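Long-range contact in GGDEF and EAL domain-containing protein (Vibrio cholerae O1 str. 2010EL-1786, PDB 6PWK), which binds c-di-GMP and probably serves as a receptor that controls large adhesins during cell adhesion and biofilm formation: residues A[373-378]-A[401-406]. Numbering follows the deposited sequence.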
ATOM      1  N   LEU A 373      15.819 -30.981   1.457  1.00100.23           N
ATOM      2  CA  LEU A 373      16.512 -30.710   0.202  1.00 94.63           C
ATOM      3  C   LEU A 373      16.118 -31.708  -0.881  1.00 94.21           C
ATOM      4  O   LEU A 373      15.901 -31.323  -2.037  1.00 91.05           O
ATOM      5  CB  LEU A 373      18.024 -30.726   0.428  1.00 93.07           C
ATOM      6  CG  LEU A 373      18.910 -30.515  -0.800  1.00 84.40           C
ATOM      7  CD1 LEU A 373      18.555 -29.223  -1.514  1.00 79.00           C
ATOM      8  CD2 LEU A 373      20.376 -30.523  -0.398  1.00 81.54           C
ATOM      9  N   THR A 374      16.020 -32.994  -0.531  1.00 92.74           N
ATOM     10  CA  THR A 374      15.624 -33.993  -1.520  1.00 98.55           C
ATOM     11  C   THR A 374      14.175 -33.805  -1.945  1.00 95.11           C
ATOM     12  O   THR A 374      13.843 -33.955  -3.126  1.00101.29           O
ATOM     13  CB  THR A 374      15.826 -35.406  -0.970  1.00106.28           C
ATOM     14  OG1 THR A 374      17.071 -35.484  -0.266  1.00104.54           O
ATOM     15  CG2 THR A 374      15.832 -36.420  -2.107  1.00106.54           C
ATOM     16  N   SER A 375      13.298 -33.476  -0.992  1.00 94.32           N
ATOM     17  CA  SER A 375      11.873 -33.363  -1.288  1.00 97.51           C
ATOM     18  C   SER A 375      11.600 -32.243  -2.284  1.00 93.78           C
ATOM     19  O   SER A 375      10.851 -32.424  -3.250  1.00 96.21           O
ATOM     20  CB  SER A 375      11.089 -33.140   0.005  1.00103.57           C
ATOM     21  OG  SER A 375       9.706 -32.973  -0.256  1.00105.68           O
ATOM     22  N   ILE A 376      12.199 -31.070  -2.063  1.00 89.19           N
ATOM     23  CA  ILE A 376      11.997 -29.962  -2.988  1.00 86.31           C
ATOM     24  C   ILE A 376      12.736 -30.191  -4.301  1.00 84.50           C
ATOM     25  O   ILE A 376      12.416 -29.550  -5.307  1.00 85.86           O
ATOM     26  CB  ILE A 376      12.422 -28.630  -2.342  1.00 81.15           C
ATOM     27  CG1 ILE A 376      13.939 -28.569  -2.161  1.00 86.05           C
ATOM     28  CG2 ILE A 376      11.722 -28.438  -1.005  1.00 74.50           C
ATOM     29  CD1 ILE A 376      14.426 -27.259  -1.575  1.00 74.42           C
ATOM     30  N   SER A 377      13.716 -31.096  -4.318  1.00 87.62           N
ATOM     31  CA  SER A 377      14.436 -31.389  -5.553  1.00 93.30           C
ATOM     32  C   SER A 377      13.589 -32.242  -6.488  1.00101.41           C
ATOM     33  O   SER A 377      13.515 -31.975  -7.694  1.00 94.31           O
ATOM     34  CB  SER A 377      15.757 -32.089  -5.234  1.00 97.67           C
ATOM     35  OG  SER A 377      16.496 -31.364  -4.267  1.00106.02           O
ATOM     36  N   ARG A 378      12.947 -33.281  -5.946  1.00114.16           N
ATOM     37  CA  ARG A 378      12.060 -34.116  -6.749  1.00109.91           C
ATOM     38  C   ARG A 378      10.901 -33.304  -7.309  1.00103.12           C
ATOM     39  O   ARG A 378      10.554 -33.429  -8.490  1.00106.91           O
ATOM     40  CB  ARG A 378      11.527 -35.279  -5.909  1.00111.61           C
ATOM     41  CG  ARG A 378      12.336 -36.561  -5.983  1.00108.41           C
ATOM     42  CD  ARG A 378      11.461 -37.746  -5.601  1.00110.88           C
ATOM     43  NE  ARG A 378      12.214 -38.988  -5.457  1.00113.85           N
ATOM     44  CZ  ARG A 378      12.643 -39.467  -4.294  1.00116.56           C
ATOM     45  NH1 ARG A 378      12.393 -38.804  -3.172  1.00115.76           N
ATOM     46  NH2 ARG A 378      13.318 -40.606  -4.250  1.00121.08           N
ATOM     47  N   LEU A 401      25.913 -32.087  -2.530  1.00 90.11           N
ATOM     48  CA  LEU A 401      24.775 -31.727  -3.366  1.00 80.12           C
ATOM     49  C   LEU A 401      24.553 -32.724  -4.495  1.00 81.18           C
ATOM     50  O   LEU A 401      23.449 -32.783  -5.045  1.00 82.25           O
ATOM     51  CB  LEU A 401      24.964 -30.321  -3.938  1.00 72.53           C
ATOM     52  CG  LEU A 401      25.023 -29.162  -2.940  1.00 75.97           C
ATOM     53  CD1 LEU A 401      25.631 -27.929  -3.588  1.00 73.06           C
ATOM     54  CD2 LEU A 401      23.641 -28.850  -2.388  1.00 76.02           C
ATOM     55  N   SER A 402      25.573 -33.511  -4.846  1.00 82.23           N
ATOM     56  CA  SER A 402      25.425 -34.483  -5.926  1.00 85.98           C
ATOM     57  C   SER A 402      24.456 -35.599  -5.558  1.00 93.15           C
ATOM     58  O   SER A 402      23.786 -36.149  -6.439  1.00 95.75           O
ATOM     59  CB  SER A 402      26.788 -35.067  -6.295  1.00 91.16           C
ATOM     60  OG  SER A 402      27.622 -34.087  -6.888  1.00 96.78           O
ATOM     61  N   GLU A 403      24.365 -35.948  -4.275  1.00 95.45           N
ATOM     62  CA  GLU A 403      23.457 -37.004  -3.844  1.00 95.51           C
ATOM     63  C   GLU A 403      21.990 -36.610  -3.945  1.00 97.41           C
ATOM     64  O   GLU A 403      21.126 -37.463  -3.718  1.00 96.10           O
ATOM     65  CB  GLU A 403      23.783 -37.422  -2.411  1.00 99.41           C
ATOM     66  CG  GLU A 403      25.191 -37.955  -2.232  1.00113.80           C
ATOM     67  CD  GLU A 403      25.502 -38.306  -0.793  1.00129.33           C
ATOM     68  OE1 GLU A 403      24.582 -38.237   0.047  1.00133.30           O
ATOM     69  OE2 GLU A 403      26.667 -38.649  -0.505  1.00136.50           O
ATOM     70  N   HIS A 404      21.688 -35.355  -4.280  1.00 96.72           N
ATOM     71  CA  HIS A 404      20.315 -34.886  -4.411  1.00111.39           C
ATOM     72  C   HIS A 404      19.945 -34.575  -5.859  1.00121.76           C
ATOM     73  O   HIS A 404      19.036 -33.774  -6.098  1.00118.81           O
ATOM     74  CB  HIS A 404      20.093 -33.662  -3.523  1.00111.39           C
ATOM     75  CG  HIS A 404      20.223 -33.950  -2.061  1.00109.42           C
ATOM     76  ND1 HIS A 404      21.397 -34.393  -1.491  1.00109.17           N
ATOM     77  CD2 HIS A 404      19.323 -33.869  -1.054  1.00109.27           C
ATOM     78  CE1 HIS A 404      21.215 -34.569  -0.195  1.00110.00           C
ATOM     79  NE2 HIS A 404      19.965 -34.259   0.096  1.00110.58           N
ATOM     80  N   PHE A 405      20.622 -35.212  -6.814  1.00136.00           N
ATOM     81  CA  PHE A 405      20.391 -35.067  -8.256  1.00146.43           C
ATOM     82  C   PHE A 405      20.092 -33.620  -8.655  1.00136.90           C
ATOM     83  O   PHE A 405      19.069 -33.307  -9.262  1.00139.57           O
ATOM     84  CB  PHE A 405      19.288 -36.014  -8.747  1.00159.09           C
ATOM     85  CG  PHE A 405      18.103 -36.124  -7.826  1.00162.98           C
ATOM     86  CD1 PHE A 405      17.043 -35.234  -7.920  1.00160.15           C
ATOM     87  CD2 PHE A 405      18.038 -37.132  -6.876  1.00163.43           C
ATOM     88  CE1 PHE A 405      15.955 -35.338  -7.077  1.00157.29           C
ATOM     89  CE2 PHE A 405      16.954 -37.242  -6.030  1.00160.72           C
ATOM     90  CZ  PHE A 405      15.910 -36.344  -6.131  1.00158.56           C
ATOM     91  N   ILE A 406      21.027 -32.734  -8.320  1.00119.61           N
ATOM     92  CA  ILE A 406      20.960 -31.347  -8.772  1.00100.19           C
ATOM     93  C   ILE A 406      21.556 -31.265 -10.171  1.00 98.50           C
ATOM     94  O   ILE A 406      22.640 -31.803 -10.427  1.00 98.20           O
ATOM     95  CB  ILE A 406      21.693 -30.416  -7.795  1.00 86.50           C
ATOM     96  CG1 ILE A 406      21.179 -30.629  -6.370  1.00 84.51           C
ATOM     97  CG2 ILE A 406      21.525 -28.962  -8.210  1.00 75.65           C
ATOM     98  CD1 ILE A 406      19.692 -30.391  -6.216  1.00 87.32           C
TER
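His404 lays one face of its imidazole over Leu373, in the EAL-domain barrel where helix 367-382 meets the turn that follows helix 395-402. The evidence is a CH-pi contact: Leu373 CD2 lies 3.7 Å from the centroid of the His404 ring, 17° off its normal. With CG anti to the backbone N (chi1 178°), the Leu373 side chain crosses the imidazole at about a right angle, and its CD2 also meets Leu401 CD2 at 4.2 Å. The Phe405 ring rests on Thr374, Ser377 and Arg378, its outer atoms touching side chains of successive turns. Its CZ approaches Arg378 CG at 3.6 Å, so the contact falls on the aliphatic part of Arg378, not on its guanidinium. Phe405 CE1 is 3.7 Å from Ser377 CB, and Ile406 CD1 stops 3.9 Å from Ser377 OG.

A type I turn from Ser402 to Phe405 positions the two aromatic residues against the helix. On the barrel side, Leu373 and Ile406 both touch Leu356 of strand 353-356. Further along the helix, the carbonyl of Lys370 accepts hydrogen bonds from both His404 NE2 and Thr374 OG1, tying turn and helix to one oxygen.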